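Local atomic coordinates of merozoite surface protein-1 (Plasmodium knowlesi strain H, PDB entry 1N1I), a protein that probably takes part in merozoite binding to and invasion of host erythrocytes and in egress from them, this chain being its C-terminal pair of EGF-like domains. Residues A[39-44]-A[54-59]; A[77-80]-A[85-88]. One frame throughout, in Å; residues are numbered along the deposited sequence.

How the contacts relate
Contact 1 (39-44 with 54-59) joins the two EGF-like modules at the surface, whereas contact 2 (77-80 with 85-88) lies wholly within the second module and is partly buried. They run in series along the chain, with centres about 16 Å apart and nearest atoms about 5 Å apart, so they do not touch. Both hold half-cystines of the second module: C54 ties the loop of contact 1 to C67, while C79 of contact 2 does the touching itself. The chemistry differs accordingly: the interdomain pair uses a weak charged bond and a bridging water, the intradomain pair sulfur against a proline ring, beside the disulfides.

Contact 1 (A[39-44]-A[54-59]); sequences GFKEVG and CEENNG
The interface between the two EGF-like modules of MSP1-19 is spanned here by a surface salt bridge, K41 with E56, and by one bridging water. K41 stands on strand 40-42 of the first module, and E56 belongs to the loop between strands 47-49 and 66-69, in the second module. K41 NZ lies 3.2 Å from E56 OE2, and this hydrogen bond is weak. The last methylene accompanies the ammonium group, K41 CE being 3.3 Å from the same E56 OE2, so the carboxylate meets the end of the lysine with one oxygen. Both side chains put CG anti to the backbone N (chi1 -176° in each) and run out extended, crossing at about a right angle, so that their ends meet although the CA atoms stay far apart. Both residues are exposed, so solvent probably weakens the attraction between the charges.

Away from this pair the backbones stay well apart, the CA atoms of K41 and N57, the nearest pair, being 9.5 Å from each other. One water bridges the backbones, accepting from G39 N at 3.0 Å and donating to G59 O at 2.9 Å. Within the loop, G59 N bonds to E56 O at 2.9 Å, closing a tight turn that links the salt-bridge residue E56 to the water-bound G59.

Strand 40-42 pairs antiparallel with strand 47-49, where K41 bonds to V48 through the backbone, while the C54-C67 disulfide ties loop 54-59 to strand 66-69.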
loop_
_atom_site.group_PDB
_atom_site.type_symbol
_atom_site.label_atom_id
_atom_site.label_comp_id
_atom_site.label_asym_id
_atom_site.label_seq_id
_atom_site.Cartn_x
_atom_site.Cartn_y
_atom_site.Cartn_z
ATOM N N GLY A 39 -8.863 1.841 2.422
ATOM C CA GLY A 39 -10.240 1.660 2.817
ATOM C C GLY A 39 -10.457 0.412 3.638
ATOM O O GLY A 39 -11.554 0.202 4.141
ATOM N N PHE A 40 -9.434 -0.423 3.778
ATOM C CA PHE A 40 -9.597 -1.626 4.580
ATOM C C PHE A 40 -8.579 -1.732 5.707
ATOM O O PHE A 40 -7.460 -1.267 5.583
ATOM C CB PHE A 40 -9.521 -2.868 3.698
ATOM C CG PHE A 40 -10.590 -2.927 2.640
ATOM C CD1 PHE A 40 -10.456 -2.203 1.454
ATOM C CD2 PHE A 40 -11.732 -3.713 2.823
ATOM C CE1 PHE A 40 -11.437 -2.267 0.460
ATOM C CE2 PHE A 40 -12.718 -3.781 1.837
ATOM C CZ PHE A 40 -12.575 -3.059 0.655
ATOM N N LYS A 41 -8.964 -2.340 6.821
ATOM C CA LYS A 41 -8.044 -2.480 7.945
ATOM C C LYS A 41 -7.802 -3.961 8.226
ATOM O O LYS A 41 -8.703 -4.785 8.092
ATOM C CB LYS A 41 -8.628 -1.796 9.184
ATOM C CG LYS A 41 -7.712 -1.786 10.397
ATOM C CD LYS A 41 -8.359 -1.087 11.585
ATOM C CE LYS A 41 -7.431 -1.076 12.790
ATOM N NZ LYS A 41 -8.063 -0.431 13.977
ATOM N N GLU A 42 -6.580 -4.296 8.607
ATOM C CA GLU A 42 -6.240 -5.677 8.897
ATOM C C GLU A 42 -6.800 -6.066 10.259
ATOM O O GLU A 42 -6.433 -5.482 11.277
ATOM C CB GLU A 42 -4.719 -5.857 8.899
ATOM C CG GLU A 42 -4.264 -7.299 8.783
ATOM C CD GLU A 42 -2.760 -7.474 8.981
ATOM O OE1 GLU A 42 -1.962 -6.653 8.463
ATOM O OE2 GLU A 42 -2.377 -8.456 9.649
ATOM N N VAL A 43 -7.691 -7.052 10.265
ATOM C CA VAL A 43 -8.300 -7.547 11.497
ATOM C C VAL A 43 -8.371 -9.076 11.473
ATOM O O VAL A 43 -9.163 -9.659 10.729
ATOM C CB VAL A 43 -9.723 -7.014 11.668
ATOM C CG1 VAL A 43 -10.294 -7.509 12.985
ATOM C CG2 VAL A 43 -9.720 -5.499 11.615
ATOM N N GLY A 44 -7.550 -9.723 12.295
ATOM C CA GLY A 44 -7.551 -11.174 12.324
ATOM C C GLY A 44 -7.161 -11.757 10.974
ATOM O O GLY A 44 -7.896 -12.558 10.387
ATOM N N CYS A 54 -5.648 9.452 8.362
ATOM C CA CYS A 54 -4.213 9.596 8.195
ATOM C C CYS A 54 -3.458 9.499 9.523
ATOM O O CYS A 54 -2.256 9.249 9.532
ATOM C CB CYS A 54 -3.889 10.935 7.539
ATOM S SG CYS A 54 -4.147 11.049 5.737
ATOM N N GLU A 55 -4.157 9.680 10.643
ATOM C CA GLU A 55 -3.506 9.623 11.954
ATOM C C GLU A 55 -3.238 8.229 12.526
ATOM O O GLU A 55 -2.598 8.102 13.570
ATOM C CB GLU A 55 -4.280 10.462 12.972
ATOM C CG GLU A 55 -4.306 11.943 12.620
ATOM C CD GLU A 55 -4.406 12.832 13.839
ATOM O OE1 GLU A 55 -3.474 12.791 14.672
ATOM O OE2 GLU A 55 -5.411 13.568 13.964
ATOM N N GLU A 56 -3.714 7.192 11.844
ATOM C CA GLU A 56 -3.471 5.816 12.276
ATOM C C GLU A 56 -2.894 5.028 11.091
ATOM O O GLU A 56 -3.447 5.052 9.988
ATOM C CB GLU A 56 -4.768 5.153 12.756
ATOM C CG GLU A 56 -4.560 3.738 13.310
ATOM C CD GLU A 56 -5.857 3.039 13.689
ATOM O OE1 GLU A 56 -6.563 3.539 14.584
ATOM O OE2 GLU A 56 -6.168 1.984 13.094
ATOM N N ASN A 57 -1.792 4.322 11.322
ATOM C CA ASN A 57 -1.136 3.550 10.268
ATOM C C ASN A 57 -1.012 4.362 8.978
ATOM O O ASN A 57 -1.176 3.842 7.875
ATOM C CB ASN A 57 -1.891 2.242 9.997
ATOM C CG ASN A 57 -1.172 1.353 8.993
ATOM O OD1 ASN A 57 0.057 1.338 8.941
ATOM N ND2 ASN A 57 -1.933 0.603 8.199
ATOM N N ASN A 58 -0.718 5.648 9.138
ATOM C CA ASN A 58 -0.546 6.561 8.020
ATOM C C ASN A 58 -1.649 6.456 6.963
ATOM O O ASN A 58 -1.381 6.497 5.762
ATOM C CB ASN A 58 0.834 6.339 7.388
ATOM C CG ASN A 58 1.228 7.462 6.449
ATOM O OD1 ASN A 58 1.030 8.628 6.758
ATOM N ND2 ASN A 58 1.801 7.115 5.305
ATOM N N GLY A 59 -2.889 6.319 7.430
ATOM C CA GLY A 59 -4.028 6.248 6.535
ATOM C C GLY A 59 -4.037 5.044 5.638
ATOM O O GLY A 59 -4.870 4.952 4.751
HETATM O O HOH W 1 -6.707 2.773 4.220
#

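Contact 2 (A[77-80]-A[85-88]); sequences CKCT and EPLF
C79 and P86 meet inside the second EGF-like module of MSP1-19, where the end of the hairpin formed by strands 66-69 and 75-78 approaches the small C-terminal hairpin of strands 86-87 and 92-93. The contact is made chiefly by van der Waals packing of sulfur on the proline. C79 SG sits 3.6 Å from both P86 N and P86 CA and 3.8 Å from P86 CB, touching the backbone end of the ring. CB of C79 already points toward 85-88, and chi1 of -51°, with SG anti to the carbonyl carbon, brings the sulfur onto the proline. Two residues earlier, C77 adds little, its O lying 4.4 Å from P86 CB.

Covalent bonds frame this packing. C79 is linked to C93 and C77 to C61, so the sulfur that meets P86 also joins the end of one hairpin to the second strand of the other.

Hydrogen bonds run to neighbouring parts of the module rather than between the two segments. K78 pairs through its backbone with E66 on the neighbouring strand, and E85 with S94, whose OG also bonds to E85 O. The turn after strand 75-78 carries a weak bond from T80 N to K78 O. The E85 carbonyl that accepts from S94 also lies beside the disulfide sulfur, with E85 O 3.6 Å from C79 SG.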
loop_
_atom_site.group_PDB
_atom_site.type_symbol
_atom_site.label_atom_id
_atom_site.label_comp_id
_atom_site.label_asym_id
_atom_site.label_seq_id
_atom_site.Cartn_x
_atom_site.Cartn_y
_atom_site.Cartn_z
ATOM N N CYS A 77 -2.389 9.015 -1.210
ATOM C CA CYS A 77 -1.038 8.659 -0.810
ATOM C C CYS A 77 -0.110 9.106 -1.920
ATOM O O CYS A 77 -0.405 8.917 -3.102
ATOM C CB CYS A 77 -0.908 7.146 -0.640
ATOM S SG CYS A 77 -2.127 6.361 0.449
ATOM N N LYS A 78 1.007 9.704 -1.534
ATOM C CA LYS A 78 1.998 10.151 -2.496
ATOM C C LYS A 78 3.397 9.774 -2.061
ATOM O O LYS A 78 3.781 9.999 -0.922
ATOM C CB LYS A 78 1.941 11.668 -2.675
ATOM C CG LYS A 78 0.843 12.156 -3.596
ATOM C CD LYS A 78 0.948 13.665 -3.764
ATOM C CE LYS A 78 -0.013 14.186 -4.814
ATOM N NZ LYS A 78 0.094 15.665 -4.951
ATOM N N CYS A 79 4.162 9.195 -2.975
ATOM C CA CYS A 79 5.536 8.821 -2.673
ATOM C C CYS A 79 6.400 10.035 -3.073
ATOM O O CYS A 79 6.874 10.143 -4.198
ATOM C CB CYS A 79 5.918 7.549 -3.459
ATOM S SG CYS A 79 4.725 6.169 -3.266
ATOM N N THR A 80 6.596 10.950 -2.130
ATOM C CA THR A 80 7.352 12.173 -2.381
ATOM C C THR A 80 8.758 11.990 -2.920
ATOM O O THR A 80 9.280 12.875 -3.590
ATOM C CB THR A 80 7.448 13.038 -1.112
ATOM O OG1 THR A 80 8.144 12.315 -0.090
ATOM C CG2 THR A 80 6.064 13.398 -0.603
ATOM N N GLU A 85 7.329 5.530 -7.230
ATOM C CA GLU A 85 5.941 5.774 -7.594
ATOM C C GLU A 85 4.964 4.997 -6.716
ATOM O O GLU A 85 5.326 3.997 -6.099
ATOM C CB GLU A 85 5.711 5.404 -9.058
ATOM C CG GLU A 85 6.573 6.163 -10.054
ATOM C CD GLU A 85 6.477 7.673 -9.906
ATOM O OE1 GLU A 85 5.350 8.207 -9.777
ATOM O OE2 GLU A 85 7.540 8.327 -9.932
ATOM N N PRO A 86 3.704 5.449 -6.656
ATOM C CA PRO A 86 2.687 4.783 -5.843
ATOM C C PRO A 86 1.995 3.587 -6.498
ATOM O O PRO A 86 1.306 3.735 -7.503
ATOM C CB PRO A 86 1.714 5.915 -5.540
ATOM C CG PRO A 86 1.746 6.703 -6.800
ATOM C CD PRO A 86 3.220 6.758 -7.129
ATOM N N LEU A 87 2.188 2.406 -5.920
ATOM C CA LEU A 87 1.553 1.184 -6.410
ATOM C C LEU A 87 0.290 0.924 -5.594
ATOM O O LEU A 87 0.254 1.193 -4.388
ATOM C CB LEU A 87 2.502 0.006 -6.252
ATOM C CG LEU A 87 3.542 -0.291 -7.330
ATOM C CD1 LEU A 87 3.570 0.791 -8.401
ATOM C CD2 LEU A 87 4.890 -0.442 -6.651
ATOM N N PHE A 88 -0.743 0.392 -6.237
ATOM C CA PHE A 88 -1.995 0.128 -5.526
ATOM C C PHE A 88 -2.408 1.398 -4.782
ATOM O O PHE A 88 -2.574 1.404 -3.561
ATOM C CB PHE A 88 -1.810 -1.021 -4.535
ATOM C CG PHE A 88 -1.423 -2.306 -5.180
ATOM C CD1 PHE A 88 -2.369 -3.071 -5.840
ATOM C CD2 PHE A 88 -0.102 -2.735 -5.164
ATOM C CE1 PHE A 88 -2.004 -4.250 -6.483
ATOM C CE2 PHE A 88 0.272 -3.912 -5.804
ATOM C CZ PHE A 88 -0.680 -4.671 -6.463
#